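Local coordinates for protein probable glutamine synthetase (Pseudomonas aeruginosa, PDB 4HPP) that belongs to the glutamine synthetase family and, as a six-chain assembly, holds a magnesium ion and a glutamic acid molecule in its catalytic domain, at residues S11-T14 against I20-G23; D396-Q399 against A403-A406; G157-W162 against E207-V212. One frame throughout, in Å; residues are numbered along the deposited sequence.

Contact 1: S11-T14 against I20-G23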
loop_
_atom_site.group_PDB
_atom_site.type_symbol
_atom_site.label_atom_id
_atom_site.label_comp_id
_atom_site.label_asym_id
_atom_site.label_seq_id
_atom_site.Cartn_x
_atom_site.Cartn_y
_atom_site.Cartn_z
ATOM N N SER A 11 -26.412 7.187 -23.804
ATOM C CA SER A 11 -26.200 8.476 -24.426
ATOM C C SER A 11 -26.738 8.603 -25.849
ATOM O O SER A 11 -26.687 7.671 -26.614
ATOM C CB SER A 11 -24.714 8.833 -24.410
ATOM O OG SER A 11 -24.325 9.440 -23.185
ATOM N N PHE A 12 -27.286 9.770 -26.186
ATOM C CA PHE A 12 -27.481 10.203 -27.568
ATOM C C PHE A 12 -26.295 11.155 -27.909
ATOM O O PHE A 12 -26.053 12.156 -27.210
ATOM C CB PHE A 12 -28.810 10.975 -27.762
ATOM C CG PHE A 12 -30.049 10.222 -27.377
ATOM C CD1 PHE A 12 -30.078 8.807 -27.342
ATOM C CD2 PHE A 12 -31.230 10.913 -27.069
ATOM C CE1 PHE A 12 -31.236 8.122 -26.995
ATOM C CE2 PHE A 12 -32.418 10.209 -26.716
ATOM C CZ PHE A 12 -32.400 8.821 -26.665
ATOM N N VAL A 13 -25.578 10.828 -28.985
ATOM C CA VAL A 13 -24.442 11.602 -29.439
ATOM C C VAL A 13 -24.562 12.213 -30.825
ATOM O O VAL A 13 -25.314 11.733 -31.687
ATOM C CB VAL A 13 -23.160 10.776 -29.378
ATOM C CG1 VAL A 13 -22.957 10.256 -27.976
ATOM C CG2 VAL A 13 -23.192 9.615 -30.356
ATOM N N THR A 14 -23.792 13.276 -31.038
ATOM C CA THR A 14 -23.551 13.798 -32.379
ATOM C C THR A 14 -22.092 14.104 -32.412
ATOM O O THR A 14 -21.488 14.369 -31.358
ATOM C CB THR A 14 -24.339 15.073 -32.641
ATOM O OG1 THR A 14 -24.152 15.490 -34.007
ATOM C CG2 THR A 14 -23.986 16.132 -31.615
ATOM N N ILE A 20 -15.572 16.557 -32.502
ATOM C CA ILE A 20 -15.898 16.118 -31.129
ATOM C C ILE A 20 -17.283 15.467 -31.048
ATOM O O ILE A 20 -18.249 15.983 -31.633
ATOM C CB ILE A 20 -15.834 17.309 -30.129
ATOM C CG1 ILE A 20 -14.390 17.704 -29.818
ATOM C CG2 ILE A 20 -16.285 16.881 -28.742
ATOM C CD1 ILE A 20 -13.619 18.184 -31.007
ATOM N N THR A 21 -17.395 14.357 -30.307
ATOM C CA THR A 21 -18.671 13.632 -30.097
ATOM C C THR A 21 -19.207 14.007 -28.749
ATOM O O THR A 21 -18.535 13.784 -27.733
ATOM C CB THR A 21 -18.423 12.130 -30.045
ATOM O OG1 THR A 21 -17.480 11.835 -31.035
ATOM C CG2 THR A 21 -19.618 11.305 -30.316
ATOM N N ARG A 22 -20.435 14.509 -28.745
ATOM C CA ARG A 22 -21.080 15.146 -27.619
ATOM C C ARG A 22 -22.471 14.547 -27.463
ATOM O O ARG A 22 -23.035 14.062 -28.450
ATOM C CB ARG A 22 -21.194 16.627 -27.942
ATOM C CG ARG A 22 -19.825 17.320 -27.869
ATOM C CD ARG A 22 -19.670 18.599 -28.688
ATOM N NE ARG A 22 -18.883 19.468 -27.851
ATOM C CZ ARG A 22 -17.789 20.176 -28.184
ATOM N NH1 ARG A 22 -17.303 20.294 -29.405
ATOM N NH2 ARG A 22 -17.207 20.844 -27.241
ATOM N N GLY A 23 -23.033 14.564 -26.249
ATOM C CA GLY A 23 -24.411 14.184 -26.116
ATOM C C GLY A 23 -24.892 14.301 -24.707
ATOM O O GLY A 23 -24.292 15.021 -23.897
#
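Phe-12 meets Gly-23 through the backbone alone, its carbonyl facing a residue that has no side chain; the approach is too short in the model to be trusted in detail. Its ring turns away from the partner strand and packs on Leu-68 and Pro-70 of strand 66-78. Val-13 then forms an antiparallel, non-hydrogen-bonded pair with Gly-23, the two CA atoms 4.2 Å apart. The valine side chain reaches Thr-21, two residues before its pair partner on the second strand, where its CB lies 3.7 Å from CG2 of Thr-21, the two side chains passing each other at a slant. That methyl stands anti to the backbone N of Thr-21, which leaves OG1 beside the same N to hydrogen-bond with OG1 of Thr-15. Thr-14 and Arg-22 are the antiparallel hydrogen-bonded pair, stitched by two backbone bonds: Thr-14 N to Arg-22 O at 2.8 Å (156° at the hydrogen), and Arg-22 N to Thr-14 O, also 2.8 Å and straighter at 165°. Each carbonyl takes a CA-H contact as well, Val-13 CA with Arg-22 O at 3.0 Å and Thr-21 CA with Thr-14 O at 3.2 Å. The side chains of this pair share the face on which Trp-41 packs, and the guanidinium beyond, with Ile-20 CG2 3.4 Å above one face and offset toward the rim, forms salt bridges to Asp-16 and Asp-52, while NE reaches the Ala-147 carbonyl of the second subunit. The pair is a beta hairpin whose second strand is outermost in its own chain's sheet, as suits the beta-grasp-like N-terminal domain of glutamine synthetases.

Contact 2: D396-Q399 against A403-A406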
loop_
_atom_site.group_PDB
_atom_site.type_symbol
_atom_site.label_atom_id
_atom_site.label_comp_id
_atom_site.label_asym_id
_atom_site.label_seq_id
_atom_site.Cartn_x
_atom_site.Cartn_y
_atom_site.Cartn_z
ATOM N N ASP A 396 -9.075 29.439 -47.394
ATOM C CA ASP A 396 -9.036 30.154 -48.669
ATOM C C ASP A 396 -9.504 29.192 -49.753
ATOM O O ASP A 396 -10.507 29.467 -50.396
ATOM C CB ASP A 396 -7.642 30.732 -48.998
ATOM C CG ASP A 396 -7.130 31.679 -47.923
ATOM O OD1 ASP A 396 -7.953 32.210 -47.143
ATOM O OD2 ASP A 396 -5.904 31.875 -47.836
ATOM N N CYS A 397 -8.831 28.046 -49.904
ATOM C CA CYS A 397 -9.129 27.136 -51.022
ATOM C C CYS A 397 -10.563 26.707 -51.098
ATOM O O CYS A 397 -11.101 26.565 -52.184
ATOM C CB CYS A 397 -8.298 25.871 -50.971
ATOM S SG CYS A 397 -6.509 26.053 -51.042
ATOM N N LEU A 398 -11.164 26.443 -49.947
ATOM C CA LEU A 398 -12.552 25.980 -49.862
ATOM C C LEU A 398 -13.512 27.067 -50.321
ATOM O O LEU A 398 -14.564 26.799 -50.935
ATOM C CB LEU A 398 -12.899 25.686 -48.410
ATOM C CG LEU A 398 -13.934 24.635 -47.985
ATOM C CD1 LEU A 398 -14.538 25.112 -46.680
ATOM C CD2 LEU A 398 -14.998 24.193 -48.994
ATOM N N GLN A 399 -13.176 28.303 -49.964
ATOM C CA GLN A 399 -14.025 29.429 -50.310
ATOM C C GLN A 399 -14.023 29.628 -51.862
ATOM O O GLN A 399 -15.075 29.948 -52.438
ATOM C CB GLN A 399 -13.612 30.674 -49.492
ATOM C CG GLN A 399 -14.008 30.648 -48.005
ATOM C CD GLN A 399 -13.210 31.648 -47.133
ATOM O OE1 GLN A 399 -13.236 31.594 -45.895
ATOM N NE2 GLN A 399 -12.496 32.559 -47.783
ATOM N N ALA A 403 -17.655 25.229 -57.007
ATOM C CA ALA A 403 -18.310 23.992 -57.422
ATOM C C ALA A 403 -18.615 23.113 -56.176
ATOM O O ALA A 403 -19.748 22.614 -56.009
ATOM C CB ALA A 403 -17.482 23.251 -58.453
ATOM N N LEU A 404 -17.623 22.970 -55.290
ATOM C CA LEU A 404 -17.766 22.109 -54.105
ATOM C C LEU A 404 -18.700 22.732 -53.053
ATOM O O LEU A 404 -19.665 22.075 -52.617
ATOM C CB LEU A 404 -16.396 21.747 -53.518
ATOM C CG LEU A 404 -16.333 20.856 -52.259
ATOM C CD1 LEU A 404 -16.389 19.392 -52.640
ATOM C CD2 LEU A 404 -15.052 21.115 -51.494
ATOM N N CYS A 405 -18.438 23.999 -52.708
ATOM C CA CYS A 405 -19.220 24.735 -51.743
ATOM C C CYS A 405 -20.662 24.595 -52.049
ATOM O O CYS A 405 -21.484 24.431 -51.145
ATOM C CB CYS A 405 -18.883 26.210 -51.756
ATOM S SG CYS A 405 -17.276 26.427 -51.036
ATOM N N ALA A 406 -20.987 24.657 -53.322
ATOM C CA ALA A 406 -22.375 24.627 -53.709
ATOM C C ALA A 406 -23.059 23.314 -53.305
ATOM O O ALA A 406 -24.275 23.294 -53.179
ATOM C CB ALA A 406 -22.518 24.869 -55.205
#
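Leu-398 and Cys-405 supply most of the buried surface here, and they meet through one methyl group. CD2 of the leucine lies 3.8 Å from SG of the cysteine and, on its other contact, 4.0 Å from CD2 of Leu-404. The two leucine side chains cross at about a right angle, so that they touch methyl to methyl without running alongside each other. In Leu-398 CG is roughly anti to the backbone N (chi1 -151°), a torsion that carries the branched end across to the second helix although the CB bond itself does not aim there. In Cys-405 the CB already points toward the first helix, and SG, beside its own backbone N, ends near the leucine methyl. The model also places SG against the carbonyl O of Leu-398, but too closely for an interaction to be read from it. The arrangement joins two short consecutive helices, 391-399 and 402-405, linked by a brief turn in the catalytic domain, with only 7.0 Å between the CA atoms of Leu-398 and Cys-405. No hydrogen bond spans the two segments; the contact is apolar. Behind it, Leu-413 of helix 410-427 packs on both Leu-398 and Cys-405, and Ala-276 and Ala-279 of helix 261-281 cover Leu-404 and Leu-398 respectively. The polar side chains of the first segment turn elsewhere: Asp-396 forms a salt bridge with Arg-421, whose NH2 also hydrogen-bonds OE1 of Gln-399.

Contact 3: G157-W162 against E207-V212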
loop_
_atom_site.group_PDB
_atom_site.type_symbol
_atom_site.label_atom_id
_atom_site.label_comp_id
_atom_site.label_asym_id
_atom_site.label_seq_id
_atom_site.Cartn_x
_atom_site.Cartn_y
_atom_site.Cartn_z
ATOM N N GLY A 157 0.531 -4.817 -22.971
ATOM C CA GLY A 157 -0.083 -5.665 -21.945
ATOM C C GLY A 157 -1.419 -6.249 -22.429
ATOM O O GLY A 157 -1.486 -6.761 -23.544
ATOM N N GLN A 158 -2.462 -6.069 -21.618
ATOM C CA GLN A 158 -3.857 -6.541 -21.931
ATOM C C GLN A 158 -4.696 -5.584 -22.837
ATOM O O GLN A 158 -5.873 -5.882 -23.169
ATOM C CB GLN A 158 -4.661 -6.885 -20.625
ATOM C CG GLN A 158 -4.075 -8.024 -19.786
ATOM C CD GLN A 158 -4.063 -7.816 -18.261
ATOM O OE1 GLN A 158 -4.992 -7.251 -17.671
ATOM N NE2 GLN A 158 -3.009 -8.315 -17.612
ATOM N N PHE A 159 -4.102 -4.452 -23.206
ATOM C CA PHE A 159 -4.824 -3.399 -23.941
ATOM C C PHE A 159 -5.229 -3.869 -25.326
ATOM O O PHE A 159 -6.413 -3.825 -25.649
ATOM C CB PHE A 159 -4.035 -2.056 -24.035
ATOM C CG PHE A 159 -4.725 -1.027 -24.887
ATOM C CD1 PHE A 159 -5.803 -0.299 -24.368
ATOM C CD2 PHE A 159 -4.338 -0.833 -26.211
ATOM C CE1 PHE A 159 -6.480 0.594 -25.154
ATOM C CE2 PHE A 159 -5.012 0.045 -27.001
ATOM C CZ PHE A 159 -6.085 0.765 -26.474
ATOM N N PRO A 160 -4.290 -4.374 -26.146
ATOM C CA PRO A 160 -4.785 -4.800 -27.484
ATOM C C PRO A 160 -5.900 -5.870 -27.410
ATOM O O PRO A 160 -6.921 -5.719 -28.114
ATOM C CB PRO A 160 -3.548 -5.402 -28.143
ATOM C CG PRO A 160 -2.387 -4.962 -27.276
ATOM C CD PRO A 160 -2.960 -4.932 -25.891
ATOM N N GLY A 161 -5.710 -6.919 -26.578
ATOM C CA GLY A 161 -6.762 -7.960 -26.374
ATOM C C GLY A 161 -8.088 -7.343 -25.949
ATOM O O GLY A 161 -9.139 -7.677 -26.482
ATOM N N TRP A 162 -8.046 -6.361 -25.056
ATOM C CA TRP A 162 -9.287 -5.709 -24.578
ATOM C C TRP A 162 -9.792 -4.707 -25.545
ATOM O O TRP A 162 -10.967 -4.377 -25.560
ATOM C CB TRP A 162 -9.109 -5.035 -23.237
ATOM C CG TRP A 162 -9.455 -5.960 -22.124
ATOM C CD1 TRP A 162 -8.604 -6.452 -21.152
ATOM C CD2 TRP A 162 -10.768 -6.553 -21.822
ATOM N NE1 TRP A 162 -9.271 -7.277 -20.281
ATOM C CE2 TRP A 162 -10.577 -7.391 -20.637
ATOM C CE3 TRP A 162 -12.036 -6.496 -22.411
ATOM C CZ2 TRP A 162 -11.627 -8.159 -20.085
ATOM C CZ3 TRP A 162 -13.074 -7.240 -21.838
ATOM C CH2 TRP A 162 -12.867 -8.056 -20.706
ATOM N N GLU A 207 -14.110 6.411 -30.001
ATOM C CA GLU A 207 -14.685 6.615 -28.726
ATOM C C GLU A 207 -14.418 5.400 -27.816
ATOM O O GLU A 207 -14.171 5.563 -26.589
ATOM C CB GLU A 207 -16.140 7.023 -28.874
ATOM C CG GLU A 207 -16.255 8.418 -29.483
ATOM C CD GLU A 207 -15.575 9.443 -28.601
ATOM O OE1 GLU A 207 -14.818 10.255 -29.118
ATOM O OE2 GLU A 207 -15.819 9.431 -27.385
ATOM N N VAL A 208 -14.365 4.212 -28.434
ATOM C CA VAL A 208 -14.125 2.967 -27.703
ATOM C C VAL A 208 -12.658 2.836 -27.345
ATOM O O VAL A 208 -12.341 2.494 -26.224
ATOM C CB VAL A 208 -14.601 1.724 -28.492
ATOM C CG1 VAL A 208 -14.134 0.437 -27.811
ATOM C CG2 VAL A 208 -16.109 1.734 -28.659
ATOM N N THR A 209 -11.754 3.106 -28.278
ATOM C CA THR A 209 -10.298 3.128 -27.941
ATOM C C THR A 209 -10.019 4.019 -26.727
ATOM O O THR A 209 -9.445 3.544 -25.708
ATOM C CB THR A 209 -9.443 3.568 -29.108
ATOM O OG1 THR A 209 -9.743 2.711 -30.190
ATOM C CG2 THR A 209 -7.944 3.435 -28.804
ATOM N N ARG A 210 -10.508 5.259 -26.799
ATOM C CA ARG A 210 -10.523 6.134 -25.629
ATOM C C ARG A 210 -11.085 5.434 -24.357
ATOM O O ARG A 210 -10.413 5.426 -23.315
ATOM C CB ARG A 210 -11.257 7.468 -25.933
ATOM C CG ARG A 210 -10.411 8.427 -26.732
ATOM C CD ARG A 210 -11.218 9.364 -27.590
ATOM N NE ARG A 210 -10.370 10.088 -28.531
ATOM C CZ ARG A 210 -10.796 10.908 -29.507
ATOM N NH1 ARG A 210 -12.077 11.165 -29.665
ATOM N NH2 ARG A 210 -9.904 11.534 -30.298
ATOM N N GLU A 211 -12.289 4.832 -24.431
ATOM C CA GLU A 211 -12.876 4.145 -23.237
ATOM C C GLU A 211 -12.048 2.943 -22.702
ATOM O O GLU A 211 -11.884 2.764 -21.513
ATOM C CB GLU A 211 -14.317 3.773 -23.491
ATOM C CG GLU A 211 -14.999 2.999 -22.373
ATOM C CD GLU A 211 -15.183 3.817 -21.140
ATOM O OE1 GLU A 211 -15.517 3.253 -20.065
ATOM O OE2 GLU A 211 -15.044 5.024 -21.254
ATOM N N VAL A 212 -11.453 2.165 -23.567
ATOM C CA VAL A 212 -10.650 1.057 -23.100
ATOM C C VAL A 212 -9.444 1.664 -22.365
ATOM O O VAL A 212 -9.219 1.358 -21.183
ATOM C CB VAL A 212 -10.295 0.143 -24.305
ATOM C CG1 VAL A 212 -9.353 -0.966 -23.915
ATOM C CG2 VAL A 212 -11.559 -0.487 -24.887
#
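The opening turn of helix 159-169 approaches the later part of helix 196-216, the backbones coming nearest where the CA atoms of Trp-162 and Val-212 lie 7.1 Å apart. This is helix-to-helix packing in the catalytic domain of the glutamine synthetase fold, where both helices lie against the curved sheet through its strand 124-137. Val-212 is the centre of the contact. Its CG1 stands anti to the backbone N (chi1 175°) and is thereby directed at the ring of Phe-159, 3.5 Å from CE1 and nearly as close to CD1. The methyl approaches the ring obliquely. The same CG1 also lies 4.1 Å from CB of Trp-162, so one methyl touches both the phenylalanine ring and the CB of the tryptophan, while the indole leads away; the Trp-162 side chain also packs on Pro-82 and on Pro-6 of the third subunit. Phe-159 has CG anti to its backbone N as well, and this carries the ring across to the partner helix. At the far end of the ring CZ meets CG2 of Thr-209 at 4.0 Å, with the methyl at the ring edge near its plane and the two side chains nearly perpendicular. Phe-134 of strand 124-137 packs on both Phe-159 and Thr-209, joining the pair to the sheet. The threonine hydroxyl faces back into its own helix, where OG1 hydrogen-bonds to the carbonyl O of Val-205, leaving the methyl to face the phenylalanine. One turn of the same helix is further tied by a salt bridge: Arg-210 NH1 reaches the syn side of Glu-207 OE1 at 2.9 Å, with the oxygen close to the guanidinium plane and the nitrogen 30° out of the carboxylate plane.

From the N terminus the three contacts follow one another in series, with none nested or crossed. Contact 1 closes first, over the short loop of the hairpin 9-15/21-27 in the N-terminal domain. Contact 3 closes a longer excursion, 44 residues of mixed helix and strand, and binds two helices of the catalytic domain. Contact 2 comes last and spans only three residues, between two helices on the opposite side of the chain's centre from contact 3; the centres of contacts 2 and 3 lie about 39 Å apart. Contacts 1 and 3 touch, Thr-21 OG1 lying 3.6 Å from Glu-207 OE1 in plain packing, which brings the two family regions together. Both also reach the second subunit; no other chain touches contact 2.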